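Local coordinates for protein Exo-beta-1,3-galactanase (Bifidobacterium bifidum, PDB 5FLW) that probably hydrolyses beta-1,3-linked galactans from their chain ends, as an exo-acting glycoside hydrolase of family 43, at residues D30-Y35 with V249-D254; I23-F28 with L262-R267; R132-R137 with H161-A166. One frame throughout, in Å; residues are numbered along the deposited sequence.

Overall arrangement
Five four-stranded antiparallel sheets, consistent with the five-bladed beta-propeller of family 43, follow one another from N to C terminus. Strands 24-28 and 31-37 begin the first sheet, and strands 244-250 and 261-266 begin the last. Contact 2, made by 23-28 with 262-267, closes the widest loop; contact 1, made by 30-35 with 249-254, is nested within it. Both join the first blade to the last, and they touch through strand pairing between Tyr33 and Gln26. Contact 3 is nested inside both, its centre about 25 Å from that of contact 1, and closes a short loop joining a link between blades to strand 159-165.

Contact 1. Residues D30-Y35 with V249-D254; sequences DTWYAY and VPLDDD
Trp32 meets Val249, Pro250 and Leu251 where the first and last blades of the beta-propeller come side by side, a seam that any closed ring of blades must make. No direct hydrogen bond crosses it; one indole does most of the bridging. The side chain starts from strand 31-37 with CB directed at the other blade, and a chi1 of -76° places CG opposite the carbonyl carbon. With chi2 at 96° the ring stands roughly broadside to the CA-CB-CG plane, its six-membered half lying against strand 244-250.

Round that half, Trp32 CZ3 reaches Val249 CG1 at 3.9 Å. The next atom, Trp32 CH2, lies 3.8 Å from Val249 CB, in a plain apolar contact of two side chains that approach from opposite directions. CZ2 is the atom most closely met: Pro250 O sits 3.3 Å from Trp32 CZ2 and 3.4 Å from Trp32 CH2, at the ring edge and near the ring plane, where the weakly positive C-H edge is probably a mildly favourable neighbour for a carbonyl oxygen. Leu251 CD2 adds a looser touch, 4.4 Å from Trp32 CZ2.

Neighbours complete the setting. The ring of Phe56 also meets the indole, with the planes about 55° apart, and Val249 rests on Leu25 and Leu262. Beyond Leu251, the carboxylate of Asp252 is held by Glu259 N and His260 ND1.

The pyrrole side of the indole finishes the bridge. Water 1 lies in the ring plane at its edge, accepting from Trp32 NE1 at 3.1 Å, and passes the link on by donating to Leu251 O at 2.9 Å.

Contact 2. Residues I23-F28 with L262-R267; sequences IGLQKF and LFIGDR
Asp266 OD1 is gripped by two donors: the oxygen of water 2, which donates a hydrogen bond to it at 3.0 Å, and the backbone N of Gly22. The same water accepts from Ile23 N at 3.2 Å, so a single molecule connects the backbone of Ile23 to the carboxylate on strand 261-266. The other carboxylate oxygen, OD2, comes close to Asp246 OD1 on the neighbouring strand 244-250.

Beside this polar link lies a small apolar cluster, an example of how propeller blades meet through side chains rather than by pairing their strands. Ile264 is its centre. Its CG1 stands anti to the carbonyl carbon, with chi1 at -70°, and the extended chain beyond brings CD1 up against the first blade. There Ile264 CD1 touches two methyls: Ile23 CD1 at 4.1 Å and Leu25 CD1 at 4.2 Å. In both pairs the side chains cross at about a right angle, and the close contacts are between their end methyls. Ile23 reaches the spot with CG1 between its backbone N and carbonyl carbon, a chi1 of 69°. Leu25 also packs on Ile247 and Val249, so its side chain meets both strands 244-250 and 261-266 of the last blade.

The methyl contacts, lacking direction, would by themselves set no fixed register between the blades, while the water bridge probably supplies the directional tie.

Contact 3. Residues R132-R137 with H161-A166; sequences RGYLSR and HIYRLA
Segment 132-137, an irregular link between strands 124-129 and 139-143, turns with positive phi at Arg132 (64°) and Gly133 (84°) before Tyr134 runs on extended, facing His161 and Tyr163 of strand 159-165. Tyr134 and His161 cross at about a right angle, and Tyr134 CD2 comes 4.2 Å from His161 CE1. Tyr163 OH lies at the Tyr134 edge, 4.3 Å from Tyr134 CD2. Arg132 folds back over the phenol: its CB covers one face of the Tyr134 ring, and Arg132 NE donates to Tyr134 OH at 3.0 Å, in the guanidinium plane. Substituting an alanine for Tyr134 removes the ring and hydroxyl, and would probably leave Arg132 NE without its acceptor and open a gap beside His161 CE1.

Tyr163 OH lies over the centre of the His161 ring, 3.1 Å above its plane. It also bonds water 3 at 2.7 Å, and that water donates to Leu135 O, giving the link a polar tie to the blade.

His161 hydrogen-bonds through ND1 to Asp175 OD1 and through NE2 to Asp155 OD2. Two carboxylates so placed would be expected to fix its rotation and to favour a protonated imidazole.

Contact 1. Residues D30-Y35 with V249-D254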
# COMPACT_ATOMS: atom_id res chain seq x y z
N ASP A 30 12.31 -11.23 11.90
CA ASP A 30 13.13 -10.05 12.07
C ASP A 30 13.37 -9.29 10.75
O ASP A 30 14.20 -8.37 10.71
CB ASP A 30 14.46 -10.45 12.72
CG ASP A 30 15.36 -11.26 11.77
OD1 ASP A 30 14.88 -11.70 10.69
OD2 ASP A 30 16.56 -11.46 12.09
N THR A 31 12.64 -9.64 9.69
CA THR A 31 12.91 -9.15 8.35
C THR A 31 11.67 -8.49 7.76
O THR A 31 10.55 -8.99 7.92
CB THR A 31 13.35 -10.34 7.50
OG1 THR A 31 14.55 -10.88 8.06
CG2 THR A 31 13.57 -9.96 6.04
N TRP A 32 11.87 -7.36 7.07
CA TRP A 32 10.82 -6.68 6.32
C TRP A 32 10.71 -7.26 4.91
O TRP A 32 11.73 -7.46 4.24
CB TRP A 32 11.06 -5.17 6.24
CG TRP A 32 10.74 -4.48 7.56
CD1 TRP A 32 11.61 -4.15 8.56
CD2 TRP A 32 9.44 -4.05 8.00
NE1 TRP A 32 10.93 -3.55 9.61
CE2 TRP A 32 9.60 -3.47 9.28
CE3 TRP A 32 8.16 -4.08 7.42
CZ2 TRP A 32 8.53 -2.93 10.00
CZ3 TRP A 32 7.09 -3.55 8.15
CH2 TRP A 32 7.29 -2.98 9.42
N TYR A 33 9.49 -7.54 4.48
CA TYR A 33 9.20 -8.03 3.14
C TYR A 33 8.41 -6.96 2.39
O TYR A 33 7.34 -6.56 2.85
CB TYR A 33 8.36 -9.31 3.20
CG TYR A 33 9.12 -10.49 3.75
CD1 TYR A 33 9.48 -10.55 5.09
CD2 TYR A 33 9.52 -11.54 2.90
CE1 TYR A 33 10.20 -11.63 5.60
CE2 TYR A 33 10.24 -12.63 3.40
CZ TYR A 33 10.58 -12.66 4.76
OH TYR A 33 11.29 -13.72 5.29
N ALA A 34 8.92 -6.54 1.23
CA ALA A 34 8.21 -5.62 0.34
C ALA A 34 7.68 -6.38 -0.87
O ALA A 34 8.37 -7.26 -1.42
CB ALA A 34 9.14 -4.49 -0.14
N TYR A 35 6.47 -6.05 -1.30
CA TYR A 35 5.87 -6.62 -2.51
C TYR A 35 5.53 -5.46 -3.43
O TYR A 35 4.71 -4.61 -3.07
CB TYR A 35 4.61 -7.44 -2.15
CG TYR A 35 4.93 -8.56 -1.16
CD1 TYR A 35 5.37 -9.84 -1.61
CD2 TYR A 35 4.87 -8.33 0.23
CE1 TYR A 35 5.69 -10.86 -0.70
CE2 TYR A 35 5.22 -9.35 1.14
CZ TYR A 35 5.61 -10.61 0.67
OH TYR A 35 5.93 -11.61 1.56
N VAL A 249 4.65 2.49 8.02
CA VAL A 249 4.87 1.32 8.88
C VAL A 249 5.44 1.71 10.24
O VAL A 249 6.26 2.63 10.33
CB VAL A 249 5.71 0.21 8.22
CG1 VAL A 249 4.95 -0.44 7.06
CG2 VAL A 249 7.09 0.75 7.84
N PRO A 250 5.01 1.04 11.32
CA PRO A 250 5.71 1.17 12.60
C PRO A 250 7.02 0.38 12.58
O PRO A 250 7.10 -0.72 12.00
CB PRO A 250 4.71 0.57 13.60
CG PRO A 250 3.90 -0.43 12.80
CD PRO A 250 3.90 0.07 11.36
N LEU A 251 8.07 0.94 13.19
CA LEU A 251 9.39 0.33 13.16
C LEU A 251 9.82 -0.35 14.46
O LEU A 251 10.75 -1.17 14.43
CB LEU A 251 10.45 1.36 12.74
CG LEU A 251 10.26 1.98 11.36
CD1 LEU A 251 11.20 3.14 11.20
CD2 LEU A 251 10.49 0.99 10.25
N ASP A 252 9.19 -0.04 15.59
CA ASP A 252 9.63 -0.59 16.86
C ASP A 252 9.09 -2.01 17.06
O ASP A 252 8.27 -2.51 16.27
CB ASP A 252 9.15 0.27 18.02
CG ASP A 252 9.79 1.65 18.04
OD1 ASP A 252 10.79 1.88 17.32
OD2 ASP A 252 9.28 2.49 18.83
N ASP A 253 9.53 -2.65 18.15
CA ASP A 253 9.18 -4.05 18.40
C ASP A 253 7.68 -4.24 18.57
O ASP A 253 7.13 -5.26 18.13
CB ASP A 253 9.96 -4.60 19.61
CG ASP A 253 11.42 -4.90 19.29
OD1 ASP A 253 11.77 -5.01 18.09
OD2 ASP A 253 12.24 -5.00 20.24
N ASP A 254 6.98 -3.27 19.17
CA ASP A 254 5.53 -3.36 19.30
C ASP A 254 4.90 -2.54 18.18
O ASP A 254 4.92 -1.30 18.25
CB ASP A 254 5.06 -2.83 20.66
CG ASP A 254 3.57 -3.02 20.86
OD1 ASP A 254 2.87 -3.44 19.90
OD2 ASP A 254 3.09 -2.77 22.00
O HOH W 1 11.87 -2.90 12.44

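Contact 2. Residues I23-F28 with L262-R267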
# COMPACT_ATOMS: atom_id res chain seq x y z
N ILE A 23 4.01 -0.42 -3.10
CA ILE A 23 4.37 -1.62 -2.34
C ILE A 23 3.41 -1.90 -1.18
O ILE A 23 2.80 -1.00 -0.57
CB ILE A 23 5.83 -1.63 -1.83
CG1 ILE A 23 6.05 -0.57 -0.74
CG2 ILE A 23 6.78 -1.50 -2.97
CD1 ILE A 23 7.46 -0.59 -0.15
N GLY A 24 3.34 -3.19 -0.84
CA GLY A 24 2.99 -3.61 0.50
C GLY A 24 4.27 -3.94 1.25
O GLY A 24 5.28 -4.34 0.63
N LEU A 25 4.22 -3.76 2.58
CA LEU A 25 5.32 -4.10 3.48
C LEU A 25 4.78 -4.87 4.67
O LEU A 25 3.78 -4.47 5.28
CB LEU A 25 5.97 -2.85 4.08
CG LEU A 25 7.03 -2.10 3.31
CD1 LEU A 25 7.33 -0.80 4.07
CD2 LEU A 25 8.27 -2.99 3.22
N GLN A 26 5.47 -5.96 5.03
CA GLN A 26 5.13 -6.77 6.19
C GLN A 26 6.42 -7.20 6.87
O GLN A 26 7.39 -7.55 6.20
CB GLN A 26 4.44 -8.06 5.75
CG GLN A 26 3.01 -7.91 5.31
CD GLN A 26 2.13 -7.51 6.46
OE1 GLN A 26 1.91 -8.29 7.39
NE2 GLN A 26 1.62 -6.29 6.42
N LYS A 27 6.42 -7.19 8.21
CA LYS A 27 7.54 -7.72 8.98
C LYS A 27 7.18 -9.13 9.44
O LYS A 27 6.21 -9.31 10.18
CB LYS A 27 7.88 -6.82 10.17
CG LYS A 27 9.29 -7.06 10.70
CD LYS A 27 9.57 -6.25 11.95
CE LYS A 27 11.01 -6.42 12.42
NZ LYS A 27 11.38 -5.46 13.52
N PHE A 28 7.94 -10.13 8.96
CA PHE A 28 7.79 -11.52 9.38
C PHE A 28 9.11 -11.94 10.00
O PHE A 28 10.16 -11.88 9.33
CB PHE A 28 7.50 -12.41 8.16
CG PHE A 28 6.26 -12.04 7.39
CD1 PHE A 28 5.05 -11.83 8.05
CD2 PHE A 28 6.30 -11.93 6.01
CE1 PHE A 28 3.90 -11.51 7.34
CE2 PHE A 28 5.16 -11.60 5.28
CZ PHE A 28 3.95 -11.41 5.96
N LEU A 262 7.91 4.88 9.48
CA LEU A 262 8.48 5.15 8.17
C LEU A 262 7.35 5.42 7.18
O LEU A 262 6.36 4.69 7.15
CB LEU A 262 9.30 3.95 7.68
CG LEU A 262 10.14 4.21 6.43
CD1 LEU A 262 11.26 5.19 6.73
CD2 LEU A 262 10.65 2.88 5.86
N PHE A 263 7.49 6.52 6.42
CA PHE A 263 6.62 6.87 5.30
C PHE A 263 7.34 6.52 3.99
O PHE A 263 8.50 6.90 3.80
CB PHE A 263 6.34 8.38 5.32
CG PHE A 263 5.77 8.96 4.03
CD1 PHE A 263 6.61 9.35 2.96
CD2 PHE A 263 4.38 9.13 3.88
CE1 PHE A 263 6.07 9.87 1.78
CE2 PHE A 263 3.84 9.66 2.71
CZ PHE A 263 4.70 10.02 1.65
N ILE A 264 6.64 5.82 3.08
CA ILE A 264 7.09 5.64 1.70
C ILE A 264 5.98 6.15 0.77
O ILE A 264 4.81 5.79 0.94
CB ILE A 264 7.48 4.18 1.41
CG1 ILE A 264 8.79 3.84 2.16
CG2 ILE A 264 7.63 3.95 -0.11
CD1 ILE A 264 9.19 2.39 2.15
N GLY A 265 6.36 7.02 -0.17
CA GLY A 265 5.47 7.47 -1.21
C GLY A 265 6.11 7.24 -2.57
O GLY A 265 7.32 7.14 -2.70
N ASP A 266 5.25 7.12 -3.59
CA ASP A 266 5.69 6.91 -4.97
C ASP A 266 5.76 8.24 -5.72
O ASP A 266 4.85 9.05 -5.64
CB ASP A 266 4.73 5.98 -5.72
CG ASP A 266 4.77 4.55 -5.19
OD1 ASP A 266 5.77 3.87 -5.43
OD2 ASP A 266 3.82 4.13 -4.51
N ARG A 267 6.85 8.42 -6.50
CA ARG A 267 6.98 9.49 -7.51
C ARG A 267 6.79 8.87 -8.89
O ARG A 267 7.75 8.52 -9.57
CB ARG A 267 8.37 10.14 -7.46
CG ARG A 267 8.46 11.23 -6.50
CD ARG A 267 9.59 12.23 -6.77
NE ARG A 267 9.48 13.20 -5.71
CZ ARG A 267 10.45 14.00 -5.31
NH1 ARG A 267 11.65 13.96 -5.89
NH2 ARG A 267 10.20 14.84 -4.31
O HOH W 2 5.93 2.10 -3.07

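Contact 3. Residues R132-R137 with H161-A166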
# COMPACT_ATOMS: atom_id res chain seq x y z
N ARG A 132 -20.34 -6.99 -3.07
CA ARG A 132 -21.64 -6.58 -3.60
C ARG A 132 -21.62 -6.12 -5.06
O ARG A 132 -22.58 -5.48 -5.52
CB ARG A 132 -22.30 -5.53 -2.70
CG ARG A 132 -22.67 -6.10 -1.37
CD ARG A 132 -23.29 -5.07 -0.45
NE ARG A 132 -24.56 -4.55 -0.95
CZ ARG A 132 -25.75 -5.11 -0.72
NH1 ARG A 132 -25.84 -6.25 -0.02
NH2 ARG A 132 -26.86 -4.55 -1.20
N GLY A 133 -20.55 -6.43 -5.80
CA GLY A 133 -20.36 -5.90 -7.13
C GLY A 133 -19.73 -4.52 -7.20
O GLY A 133 -19.55 -4.00 -8.31
N TYR A 134 -19.39 -3.92 -6.05
CA TYR A 134 -18.87 -2.55 -6.03
C TYR A 134 -17.47 -2.48 -6.63
O TYR A 134 -16.68 -3.43 -6.55
CB TYR A 134 -18.81 -2.00 -4.60
CG TYR A 134 -20.15 -1.95 -3.87
CD1 TYR A 134 -21.33 -1.92 -4.57
CD2 TYR A 134 -20.21 -1.89 -2.48
CE1 TYR A 134 -22.57 -1.87 -3.91
CE2 TYR A 134 -21.41 -1.83 -1.83
CZ TYR A 134 -22.59 -1.81 -2.54
OH TYR A 134 -23.78 -1.77 -1.87
N LEU A 135 -17.14 -1.30 -7.16
CA LEU A 135 -15.79 -1.02 -7.64
C LEU A 135 -14.77 -1.15 -6.52
O LEU A 135 -14.96 -0.62 -5.43
CB LEU A 135 -15.71 0.41 -8.15
CG LEU A 135 -16.62 0.81 -9.31
CD1 LEU A 135 -16.67 2.34 -9.49
CD2 LEU A 135 -16.17 0.08 -10.60
N SER A 136 -13.65 -1.80 -6.81
CA SER A 136 -12.46 -1.79 -5.95
C SER A 136 -11.24 -1.46 -6.82
O SER A 136 -10.96 -2.17 -7.80
CB SER A 136 -12.27 -3.15 -5.26
OG SER A 136 -11.12 -3.14 -4.44
N ARG A 137 -10.55 -0.37 -6.49
CA ARG A 137 -9.32 -0.01 -7.21
C ARG A 137 -8.13 -0.02 -6.25
O ARG A 137 -7.72 -1.11 -5.83
CB ARG A 137 -9.53 1.25 -8.03
CG ARG A 137 -10.54 0.98 -9.17
CD ARG A 137 -10.48 2.07 -10.21
NE ARG A 137 -11.37 1.87 -11.35
CZ ARG A 137 -12.60 2.34 -11.37
NH1 ARG A 137 -13.05 2.98 -10.28
NH2 ARG A 137 -13.38 2.20 -12.45
N HIS A 161 -13.46 1.97 1.50
CA HIS A 161 -13.94 0.99 2.46
C HIS A 161 -12.80 0.48 3.33
O HIS A 161 -11.65 0.36 2.88
CB HIS A 161 -14.52 -0.25 1.77
CG HIS A 161 -15.70 0.03 0.88
ND1 HIS A 161 -17.00 -0.19 1.28
CD2 HIS A 161 -15.76 0.49 -0.39
CE1 HIS A 161 -17.82 0.12 0.29
NE2 HIS A 161 -17.10 0.55 -0.73
N ILE A 162 -13.15 0.11 4.56
CA ILE A 162 -12.40 -0.85 5.35
C ILE A 162 -13.25 -2.12 5.36
O ILE A 162 -14.39 -2.11 5.85
CB ILE A 162 -12.17 -0.36 6.79
CG1 ILE A 162 -11.39 0.97 6.80
CG2 ILE A 162 -11.47 -1.45 7.60
CD1 ILE A 162 -11.19 1.60 8.16
N TYR A 163 -12.74 -3.19 4.76
CA TYR A 163 -13.43 -4.47 4.68
C TYR A 163 -12.76 -5.47 5.63
O TYR A 163 -11.53 -5.62 5.59
CB TYR A 163 -13.30 -5.04 3.27
CG TYR A 163 -14.11 -4.36 2.20
CD1 TYR A 163 -15.50 -4.16 2.35
CD2 TYR A 163 -13.52 -4.00 0.99
CE1 TYR A 163 -16.25 -3.57 1.32
CE2 TYR A 163 -14.25 -3.40 -0.03
CZ TYR A 163 -15.60 -3.21 0.14
OH TYR A 163 -16.32 -2.62 -0.87
N ARG A 164 -13.55 -6.16 6.44
CA ARG A 164 -13.00 -7.20 7.30
C ARG A 164 -12.95 -8.53 6.54
O ARG A 164 -13.91 -8.90 5.87
CB ARG A 164 -13.78 -7.35 8.60
CG ARG A 164 -13.17 -8.35 9.60
CD ARG A 164 -13.79 -8.24 10.98
NE ARG A 164 -15.25 -8.36 10.93
CZ ARG A 164 -15.93 -9.49 11.14
NH1 ARG A 164 -15.28 -10.62 11.42
NH2 ARG A 164 -17.27 -9.50 11.09
N LEU A 165 -11.82 -9.23 6.66
CA LEU A 165 -11.64 -10.51 6.00
C LEU A 165 -12.22 -11.64 6.85
O LEU A 165 -12.26 -11.56 8.10
CB LEU A 165 -10.14 -10.78 5.82
CG LEU A 165 -9.41 -9.81 4.88
CD1 LEU A 165 -7.89 -9.84 5.11
CD2 LEU A 165 -9.73 -10.16 3.44
N ALA A 166 -12.62 -12.71 6.17
CA ALA A 166 -12.92 -13.97 6.82
C ALA A 166 -11.68 -14.47 7.57
O ALA A 166 -10.55 -14.02 7.32
CB ALA A 166 -13.31 -15.01 5.77
O HOH W 3 -14.65 -1.80 -2.89